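Local coordinates for uncharacterized HTH-type transcriptional regulator HI_0893 (Haemophilus influenzae, PDB 3QKX), which probably binds DNA and regulates transcription, as other TetR-family regulators do, at residues D18-L26 against T101-L112; Q135-L143 against E180-K188. All blocks are in the same frame, centred on the assembly; numbering follows the deposited sequence.

Interaction 1. Residues D18-L26 against T101-L112; sequences DRLMAREGL and TILSNLKQYESL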
loop_
_atom_site.group_PDB
_atom_site.type_symbol
_atom_site.label_atom_id
_atom_site.label_comp_id
_atom_site.label_asym_id
_atom_site.label_seq_id
_atom_site.Cartn_x
_atom_site.Cartn_y
_atom_site.Cartn_z
ATOM N N ASP A 18 1.826 7.307 17.542
ATOM C CA ASP A 18 0.808 6.909 16.583
ATOM C C ASP A 18 -0.257 7.984 16.381
ATOM O O ASP A 18 -0.497 8.417 15.251
ATOM C CB ASP A 18 0.125 5.622 17.040
ATOM C CG ASP A 18 0.739 4.391 16.444
ATOM O OD1 ASP A 18 0.973 4.350 15.214
ATOM O OD2 ASP A 18 0.917 3.426 17.201
ATOM N N ARG A 19 -0.855 8.437 17.481
ATOM C CA ARG A 19 -1.958 9.407 17.422
ATOM C C ARG A 19 -1.561 10.717 16.765
ATOM O O ARG A 19 -2.240 11.183 15.867
ATOM C CB ARG A 19 -2.509 9.692 18.822
ATOM C CG ARG A 19 -3.249 8.519 19.441
ATOM C CD ARG A 19 -3.932 8.914 20.755
ATOM N NE ARG A 19 -3.541 7.977 21.804
ATOM C CZ ARG A 19 -2.704 8.213 22.827
ATOM N NH1 ARG A 19 -2.191 9.430 23.078
ATOM N NH2 ARG A 19 -2.421 7.213 23.654
ATOM N N LEU A 20 -0.452 11.296 17.211
ATOM C CA LEU A 20 0.026 12.574 16.666
ATOM C C LEU A 20 0.434 12.391 15.187
ATOM O O LEU A 20 0.247 13.299 14.361
ATOM C CB LEU A 20 1.176 13.153 17.523
ATOM C CG LEU A 20 1.321 14.678 17.618
HETATM N N MSE A 21 0.894 11.193 14.835
HETATM C CA MSE A 21 1.194 10.878 13.435
HETATM C C MSE A 21 -0.073 10.736 12.570
HETATM O O MSE A 21 -0.063 11.102 11.402
HETATM C CB MSE A 21 2.036 9.602 13.348
HETATM C CG MSE A 21 2.822 9.480 12.075
HETATM SE SE MSE A 21 3.670 7.772 11.945
HETATM C CE MSE A 21 4.859 7.882 13.446
ATOM N N ALA A 22 -1.140 10.175 13.138
ATOM C CA ALA A 22 -2.388 9.978 12.421
ATOM C C ALA A 22 -3.172 11.296 12.244
ATOM O O ALA A 22 -3.780 11.521 11.188
ATOM C CB ALA A 22 -3.236 8.937 13.131
ATOM N N ARG A 23 -3.130 12.175 13.250
ATOM C CA ARG A 23 -3.916 13.431 13.217
ATOM C C ARG A 23 -3.205 14.587 12.486
ATOM O O ARG A 23 -3.763 15.169 11.534
ATOM C CB ARG A 23 -4.287 13.862 14.637
ATOM C CG ARG A 23 -5.210 12.870 15.341
ATOM C CD ARG A 23 -5.770 13.440 16.637
ATOM N NE ARG A 23 -5.952 12.386 17.653
ATOM C CZ ARG A 23 -6.030 12.589 18.978
ATOM N NH1 ARG A 23 -5.947 13.822 19.511
ATOM N NH2 ARG A 23 -6.190 11.549 19.791
ATOM N N GLU A 24 -2.003 14.930 12.954
ATOM C CA GLU A 24 -1.093 15.827 12.241
ATOM C C GLU A 24 -0.167 14.940 11.405
ATOM O O GLU A 24 -0.320 13.720 11.412
ATOM C CB GLU A 24 -0.288 16.662 13.238
ATOM C CG GLU A 24 -1.144 17.409 14.282
ATOM C CD GLU A 24 -0.311 18.082 15.361
ATOM O OE1 GLU A 24 0.246 17.373 16.235
ATOM O OE2 GLU A 24 -0.229 19.322 15.349
ATOM N N GLY A 25 0.784 15.534 10.683
ATOM C CA GLY A 25 1.777 14.738 9.910
ATOM C C GLY A 25 2.968 14.240 10.741
ATOM O O GLY A 25 3.267 14.802 11.785
ATOM N N LEU A 26 3.641 13.186 10.258
ATOM C CA LEU A 26 4.953 12.737 10.797
ATOM C C LEU A 26 5.999 13.856 10.841
ATOM O O LEU A 26 6.778 13.949 11.802
ATOM C CB LEU A 26 5.496 11.562 9.965
ATOM C CG LEU A 26 6.936 11.063 10.170
ATOM C CD1 LEU A 26 7.240 10.822 11.630
ATOM C CD2 LEU A 26 7.158 9.791 9.381
ATOM N N THR A 101 -5.877 3.854 13.631
ATOM C CA THR A 101 -4.732 4.752 13.763
ATOM C C THR A 101 -3.439 4.087 13.239
ATOM O O THR A 101 -2.647 4.718 12.542
ATOM C CB THR A 101 -4.584 5.230 15.243
ATOM O OG1 THR A 101 -3.630 6.297 15.321
ATOM C CG2 THR A 101 -4.182 4.044 16.196
ATOM N N ILE A 102 -3.289 2.790 13.476
ATOM C CA ILE A 102 -2.174 2.049 12.912
ATOM C C ILE A 102 -2.337 1.953 11.397
ATOM O O ILE A 102 -1.374 2.117 10.644
ATOM C CB ILE A 102 -2.059 0.618 13.527
ATOM C CG1 ILE A 102 -1.778 0.682 15.031
ATOM C CG2 ILE A 102 -0.982 -0.193 12.832
ATOM C CD1 ILE A 102 -0.413 1.172 15.373
ATOM N N LEU A 103 -3.563 1.701 10.952
ATOM C CA LEU A 103 -3.864 1.627 9.517
ATOM C C LEU A 103 -3.494 2.935 8.774
ATOM O O LEU A 103 -2.881 2.871 7.716
ATOM C CB LEU A 103 -5.345 1.246 9.296
ATOM C CG LEU A 103 -5.856 1.154 7.870
ATOM C CD1 LEU A 103 -5.217 -0.029 7.161
ATOM C CD2 LEU A 103 -7.386 1.071 7.875
ATOM N N SER A 104 -3.840 4.095 9.332
ATOM C CA SER A 104 -3.451 5.380 8.730
ATOM C C SER A 104 -1.948 5.515 8.591
ATOM O O SER A 104 -1.453 5.968 7.572
ATOM C CB SER A 104 -3.936 6.563 9.563
ATOM O OG SER A 104 -5.334 6.574 9.693
ATOM N N ASN A 105 -1.222 5.144 9.631
ATOM C CA ASN A 105 0.218 5.360 9.645
ATOM C C ASN A 105 1.027 4.329 8.827
ATOM O O ASN A 105 2.178 4.603 8.492
ATOM C CB ASN A 105 0.722 5.454 11.093
ATOM C CG ASN A 105 0.144 6.646 11.826
ATOM O OD1 ASN A 105 -0.197 7.648 11.217
ATOM N ND2 ASN A 105 0.035 6.543 13.147
ATOM N N LEU A 106 0.427 3.182 8.476
ATOM C CA LEU A 106 1.090 2.177 7.612
ATOM C C LEU A 106 1.918 2.788 6.468
ATOM O O LEU A 106 3.063 2.385 6.225
ATOM C CB LEU A 106 0.064 1.236 6.989
ATOM C CG LEU A 106 -0.500 0.072 7.793
ATOM C CD1 LEU A 106 -1.519 -0.694 6.931
ATOM C CD2 LEU A 106 0.590 -0.851 8.264
ATOM N N LYS A 107 1.328 3.756 5.771
ATOM C CA LYS A 107 1.985 4.372 4.627
ATOM C C LYS A 107 3.182 5.197 5.118
ATOM O O LYS A 107 4.337 4.944 4.732
ATOM C CB LYS A 107 0.983 5.242 3.854
ATOM C CG LYS A 107 -0.208 4.438 3.259
ATOM N N GLN A 108 2.902 6.128 6.029
ATOM C CA GLN A 108 3.945 6.972 6.629
ATOM C C GLN A 108 5.070 6.211 7.379
ATOM O O GLN A 108 6.140 6.771 7.578
ATOM C CB GLN A 108 3.317 8.009 7.569
ATOM C CG GLN A 108 2.550 9.124 6.876
ATOM C CD GLN A 108 1.928 10.090 7.872
ATOM O OE1 GLN A 108 2.374 11.228 8.020
ATOM N NE2 GLN A 108 0.899 9.635 8.568
ATOM N N TYR A 109 4.833 4.965 7.795
ATOM C CA TYR A 109 5.878 4.163 8.469
ATOM C C TYR A 109 7.136 3.943 7.619
ATOM O O TYR A 109 8.239 3.935 8.161
ATOM C CB TYR A 109 5.348 2.777 8.911
ATOM C CG TYR A 109 4.392 2.726 10.111
ATOM C CD1 TYR A 109 4.330 3.752 11.073
ATOM C CD2 TYR A 109 3.593 1.605 10.314
ATOM C CE1 TYR A 109 3.456 3.671 12.161
ATOM C CE2 TYR A 109 2.728 1.516 11.400
ATOM C CZ TYR A 109 2.663 2.556 12.324
ATOM O OH TYR A 109 1.803 2.477 13.404
ATOM N N GLU A 110 6.971 3.760 6.302
ATOM C CA GLU A 110 8.118 3.490 5.401
ATOM C C GLU A 110 9.159 4.623 5.341
ATOM O O GLU A 110 10.312 4.372 4.990
ATOM C CB GLU A 110 7.640 3.147 3.989
ATOM C CG GLU A 110 7.082 1.732 3.872
ATOM C CD GLU A 110 6.328 1.491 2.556
ATOM O OE1 GLU A 110 6.524 2.278 1.592
ATOM O OE2 GLU A 110 5.540 0.515 2.494
ATOM N N SER A 111 8.763 5.843 5.712
ATOM C CA SER A 111 9.715 6.958 5.894
ATOM C C SER A 111 10.580 6.881 7.182
ATOM O O SER A 111 11.513 7.679 7.336
ATOM C CB SER A 111 8.973 8.304 5.872
ATOM O OG SER A 111 8.255 8.478 4.664
ATOM N N LEU A 112 10.272 5.952 8.099
ATOM C CA LEU A 112 11.012 5.853 9.368
ATOM C C LEU A 112 12.413 5.262 9.152
ATOM O O LEU A 112 12.575 4.372 8.314
ATOM C CB LEU A 112 10.258 4.977 10.383
ATOM C CG LEU A 112 8.901 5.464 10.909
ATOM C CD1 LEU A 112 8.211 4.356 11.691
ATOM C CD2 LEU A 112 9.073 6.688 11.765
#

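Interaction 2. Residues Q135-L143 against E180-K188; sequences QKAGLLAEL and ERSWRAIQK. With SO4 (sulfate ion), chain D.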
loop_
_atom_site.group_PDB
_atom_site.type_symbol
_atom_site.label_atom_id
_atom_site.label_comp_id
_atom_site.label_asym_id
_atom_site.label_seq_id
_atom_site.Cartn_x
_atom_site.Cartn_y
_atom_site.Cartn_z
ATOM N N GLN A 135 6.124 -25.082 1.815
ATOM C CA GLN A 135 6.923 -25.428 0.612
ATOM C C GLN A 135 7.521 -26.814 0.734
ATOM O O GLN A 135 7.462 -27.585 -0.205
ATOM C CB GLN A 135 8.039 -24.419 0.343
ATOM C CG GLN A 135 7.566 -23.165 -0.356
ATOM C CD GLN A 135 8.631 -22.077 -0.429
ATOM O OE1 GLN A 135 9.590 -22.056 0.366
ATOM N NE2 GLN A 135 8.488 -21.181 -1.414
ATOM N N LYS A 136 8.082 -27.100 1.906
ATOM C CA LYS A 136 8.613 -28.422 2.271
ATOM C C LYS A 136 7.562 -29.523 2.114
ATOM O O LYS A 136 7.886 -30.599 1.652
ATOM C CB LYS A 136 9.143 -28.377 3.727
ATOM C CG LYS A 136 9.756 -29.665 4.287
ATOM C CD LYS A 136 10.358 -29.430 5.698
ATOM N N ALA A 137 6.309 -29.234 2.483
ATOM C CA ALA A 137 5.186 -30.185 2.322
ATOM C C ALA A 137 4.710 -30.365 0.859
ATOM O O ALA A 137 4.070 -31.350 0.525
ATOM C CB ALA A 137 4.026 -29.752 3.189
ATOM N N GLY A 138 4.984 -29.377 0.024
ATOM C CA GLY A 138 4.674 -29.424 -1.399
ATOM C C GLY A 138 3.466 -28.604 -1.809
ATOM O O GLY A 138 2.977 -28.792 -2.894
ATOM N N LEU A 139 3.024 -27.666 -0.970
ATOM C CA LEU A 139 1.732 -26.954 -1.181
ATOM C C LEU A 139 1.799 -25.680 -1.988
ATOM O O LEU A 139 0.803 -25.334 -2.659
ATOM C CB LEU A 139 1.087 -26.561 0.139
ATOM C CG LEU A 139 0.211 -27.619 0.754
ATOM C CD1 LEU A 139 1.097 -28.739 1.277
ATOM C CD2 LEU A 139 -0.613 -27.009 1.832
ATOM N N LEU A 140 2.931 -24.962 -1.884
ATOM C CA LEU A 140 3.040 -23.593 -2.338
ATOM C C LEU A 140 3.916 -23.454 -3.567
ATOM O O LEU A 140 4.771 -24.280 -3.799
ATOM C CB LEU A 140 3.635 -22.737 -1.225
ATOM C CG LEU A 140 2.779 -22.397 -0.008
ATOM C CD1 LEU A 140 3.421 -21.226 0.702
ATOM C CD2 LEU A 140 1.360 -22.069 -0.380
ATOM N N ALA A 141 3.728 -22.361 -4.318
ATOM C CA ALA A 141 4.599 -22.030 -5.458
ATOM C C ALA A 141 6.044 -21.837 -5.024
ATOM O O ALA A 141 6.293 -21.371 -3.923
ATOM C CB ALA A 141 4.104 -20.783 -6.143
ATOM N N GLU A 142 6.997 -22.198 -5.886
ATOM C CA GLU A 142 8.424 -21.933 -5.627
ATOM C C GLU A 142 8.795 -20.488 -6.067
ATOM O O GLU A 142 9.457 -20.263 -7.071
ATOM C CB GLU A 142 9.336 -23.020 -6.261
ATOM C CG GLU A 142 9.539 -24.301 -5.324
ATOM C CD GLU A 142 10.565 -25.324 -5.880
ATOM N N LEU A 143 8.306 -19.533 -5.285
ATOM C CA LEU A 143 8.568 -18.112 -5.438
ATOM C C LEU A 143 9.079 -17.625 -4.100
ATOM O O LEU A 143 8.733 -18.201 -3.062
ATOM C CB LEU A 143 7.271 -17.383 -5.789
ATOM C CG LEU A 143 6.685 -17.718 -7.160
ATOM C CD1 LEU A 143 5.241 -17.290 -7.268
ATOM C CD2 LEU A 143 7.550 -17.082 -8.258
ATOM N N GLU A 180 -9.783 -17.288 0.581
ATOM C CA GLU A 180 -9.619 -18.481 -0.242
ATOM C C GLU A 180 -8.986 -18.186 -1.585
ATOM O O GLU A 180 -8.179 -18.962 -2.070
ATOM C CB GLU A 180 -10.972 -19.153 -0.459
ATOM C CG GLU A 180 -10.871 -20.536 -1.122
ATOM C CD GLU A 180 -10.935 -20.487 -2.643
ATOM O OE1 GLU A 180 -11.842 -19.802 -3.192
ATOM O OE2 GLU A 180 -10.084 -21.139 -3.297
ATOM N N ARG A 181 -9.371 -17.081 -2.195
ATOM C CA ARG A 181 -8.862 -16.732 -3.518
ATOM C C ARG A 181 -7.439 -16.219 -3.459
ATOM O O ARG A 181 -6.648 -16.534 -4.344
ATOM C CB ARG A 181 -9.778 -15.729 -4.173
ATOM C CG ARG A 181 -11.040 -16.398 -4.642
ATOM C CD ARG A 181 -12.024 -15.442 -5.183
ATOM N NE ARG A 181 -13.167 -16.133 -5.754
ATOM C CZ ARG A 181 -13.177 -16.768 -6.928
ATOM N NH1 ARG A 181 -12.086 -16.830 -7.701
ATOM N NH2 ARG A 181 -14.293 -17.355 -7.340
ATOM N N SER A 182 -7.094 -15.447 -2.425
ATOM C CA SER A 182 -5.697 -15.003 -2.266
ATOM C C SER A 182 -4.753 -16.202 -1.997
ATOM O O SER A 182 -3.612 -16.230 -2.473
ATOM C CB SER A 182 -5.595 -13.990 -1.146
ATOM O OG SER A 182 -5.939 -14.599 0.064
ATOM N N TRP A 183 -5.251 -17.177 -1.231
ATOM C CA TRP A 183 -4.575 -18.470 -1.028
ATOM C C TRP A 183 -4.370 -19.193 -2.333
ATOM O O TRP A 183 -3.296 -19.705 -2.599
ATOM C CB TRP A 183 -5.414 -19.329 -0.112
ATOM C CG TRP A 183 -4.964 -20.765 0.058
ATOM C CD1 TRP A 183 -5.638 -21.873 -0.338
ATOM C CD2 TRP A 183 -3.828 -21.226 0.767
ATOM N NE1 TRP A 183 -4.974 -22.993 0.046
ATOM C CE2 TRP A 183 -3.862 -22.628 0.740
ATOM C CE3 TRP A 183 -2.781 -20.592 1.423
ATOM C CZ2 TRP A 183 -2.873 -23.412 1.315
ATOM C CZ3 TRP A 183 -1.795 -21.368 1.997
ATOM C CH2 TRP A 183 -1.842 -22.764 1.938
ATOM N N ARG A 184 -5.416 -19.203 -3.146
ATOM C CA ARG A 184 -5.406 -19.861 -4.450
ATOM C C ARG A 184 -4.235 -19.378 -5.317
ATOM O O ARG A 184 -3.616 -20.162 -6.025
ATOM C CB ARG A 184 -6.724 -19.596 -5.166
ATOM C CG ARG A 184 -7.056 -20.578 -6.206
ATOM C CD ARG A 184 -8.282 -20.176 -6.994
ATOM N NE ARG A 184 -9.538 -20.214 -6.223
ATOM C CZ ARG A 184 -10.753 -20.083 -6.774
ATOM N NH1 ARG A 184 -10.883 -19.884 -8.092
ATOM N NH2 ARG A 184 -11.855 -20.137 -6.018
ATOM N N ALA A 185 -3.937 -18.084 -5.235
ATOM C CA ALA A 185 -2.851 -17.468 -5.988
ATOM C C ALA A 185 -1.449 -18.018 -5.668
ATOM O O ALA A 185 -0.541 -17.910 -6.499
ATOM C CB ALA A 185 -2.876 -15.953 -5.756
ATOM N N ILE A 186 -1.255 -18.556 -4.466
ATOM C CA ILE A 186 0.073 -19.075 -4.072
ATOM C C ILE A 186 0.141 -20.593 -3.966
ATOM O O ILE A 186 1.150 -21.105 -3.493
ATOM C CB ILE A 186 0.625 -18.428 -2.768
ATOM C CG1 ILE A 186 -0.305 -18.654 -1.600
ATOM C CG2 ILE A 186 0.867 -16.959 -2.983
ATOM C CD1 ILE A 186 0.314 -18.317 -0.290
ATOM N N GLN A 187 -0.897 -21.306 -4.432
ATOM C CA GLN A 187 -0.875 -22.775 -4.422
ATOM C C GLN A 187 0.041 -23.280 -5.532
ATOM O O GLN A 187 0.130 -22.669 -6.611
ATOM C CB GLN A 187 -2.283 -23.359 -4.586
ATOM C CG GLN A 187 -3.265 -22.966 -3.485
ATOM C CD GLN A 187 -4.475 -23.907 -3.395
ATOM O OE1 GLN A 187 -4.423 -24.927 -2.705
ATOM N NE2 GLN A 187 -5.573 -23.552 -4.077
ATOM N N LYS A 188 0.722 -24.400 -5.282
ATOM C CA LYS A 188 1.656 -24.947 -6.295
ATOM C C LYS A 188 0.917 -25.226 -7.580
ATOM O O LYS A 188 -0.255 -25.644 -7.539
ATOM C CB LYS A 188 2.323 -26.222 -5.797
ATOM C CG LYS A 188 3.569 -26.633 -6.569
ATOM C CD LYS A 188 4.399 -27.625 -5.768
ATOM C CE LYS A 188 5.811 -27.797 -6.358
ATOM N NZ LYS A 188 5.840 -28.469 -7.721
ATOM O OXT LYS A 188 1.453 -25.006 -8.669
HETATM S S SO4 D . -16.359 -17.761 -4.874
HETATM O O1 SO4 D . -15.904 -19.073 -5.370
HETATM O O2 SO4 D . -16.624 -16.848 -5.991
HETATM O O3 SO4 D . -15.380 -17.214 -3.933
HETATM O O4 SO4 D . -17.622 -17.937 -4.159
#

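Interaction 1. Residues D18-L26 against T101-L112
N105 of the helix in T101-L112 reaches D18 in the last turns of helix 6-23, in the TetR-type, probably DNA-binding, region, and shows how one amide can read both the main chain and the side chain of a single residue. Its CB lies 3.8 Å from SE of selenomethionine M21, and CG keeps much the same distance from that atom, so the root of the side chain is packed against an apolar neighbour. With CG anti to the carbonyl carbon (chi1 -64°), the amide is carried on to D18, and there it divides. N105 OD1 comes beside the backbone N of A22 at an angle too poor for a bond. N105 ND2 spends its two hydrogens on D18, meeting D18 O at 2.9 Å. It also meets D18 OD1, at 3.2 Å. Amide and carboxylate are almost coplanar, their planes 5° apart.

D18 OD1 is thus gripped twice, by N105 on its anti lone pair and by the hydroxyl of Y109 on its syn lone pair (OH to OD1 2.7 Å). The side chain of D18 sits as a knob among T101, I102, N105 and Y109. SE of M21 also approaches the Y109 ring obliquely, 4.1 Å from CE1, a Met-aromatic contact.

One turn further on, Q108 repeats the bridging with an extended side chain. Q108 OE1 lies 3.2 Å from L26 N in a nearly straight bond, while NE2 bonds weakly to M21 O. Side chains of helix 100-109 thus meet two carbonyls of helix 6-23 and the N-H of L26 beyond it.

The two short helical segments cross at 75°, their axes 8.9 Å apart. Helix 52-72 closes over the junction, R62 forming a salt bridge with D18 OD2 and F59 packing on D18 and M21, while F95 of helix 81-98 backs I102.

Interaction 2. Residues Q135-L143 against E180-K188
L140 and Q187 form a single backbone bridge, where the last residues of the chain settle on the loop that follows helix 126-137. Upstream of that point, E180 is paired in a salt bridge with R184, one helical turn on. R181, its chain extended from CG to NE, bonds through NE and NH2 to a sulfate probably from the crystallisation liquor, the shorter bond running from NH2 to O2 at 2.7 Å; S177 OG also bonds to it.

W183 brings the first contact with the loop. With CG anti to the backbone N (chi1 172°), the indole swings toward two leucines: L139 CD2 meets its edge, and L140 CD2 approaches CZ3 obliquely at 4.0 Å. R184 grips E180 side-on, giving NE and NH2 to separate carboxylate oxygens, and its NH2 lies over the centre of the R181 guanidinium.

I186 runs side by side with L140, its CD1 3.9 Å from L140 CD2. I186 O lies 3.0 Å from A141 N, which donates from above the carbonyl plane. The same oxygen receives a CA-H...O contact from L140. Q187 then presents its own CA to L139 O, and K188 N donates to that oxygen at 2.8 Å. The aliphatic part of K188 continues alongside the loop, CD reaching 3.4 Å from O of G138, the positive-phi glycine of the Schellman motif that ends helix 126-137.

R181 of the second subunit adds hydrogen bonds to the carbonyls of A185 and Q187. With L139 and L140 packed against W183 and I186, the join probably rests chiefly on two main-chain hydrogen bonds and apolar fit, and no salt bridge spans it.

In the fold
From the N terminus, helix 6-23 leads into the predicted helix-turn-helix motif and then into helices 52-72 and 81-98 before the chain comes back at 101-112; interaction 1 closes this loop of 74 residues and ties the probably DNA-binding region to the C-terminal domain. The chain then passes to helix 126-137, and interaction 2 closes a second, shorter loop of 36 residues wholly within the C-terminal domain, fastening the chain's end. The loops therefore follow in series and neither crosses the other. Their centres lie 33 Å apart on opposite sides of the chain's centre, without touching, yet residues of both reach the second subunit.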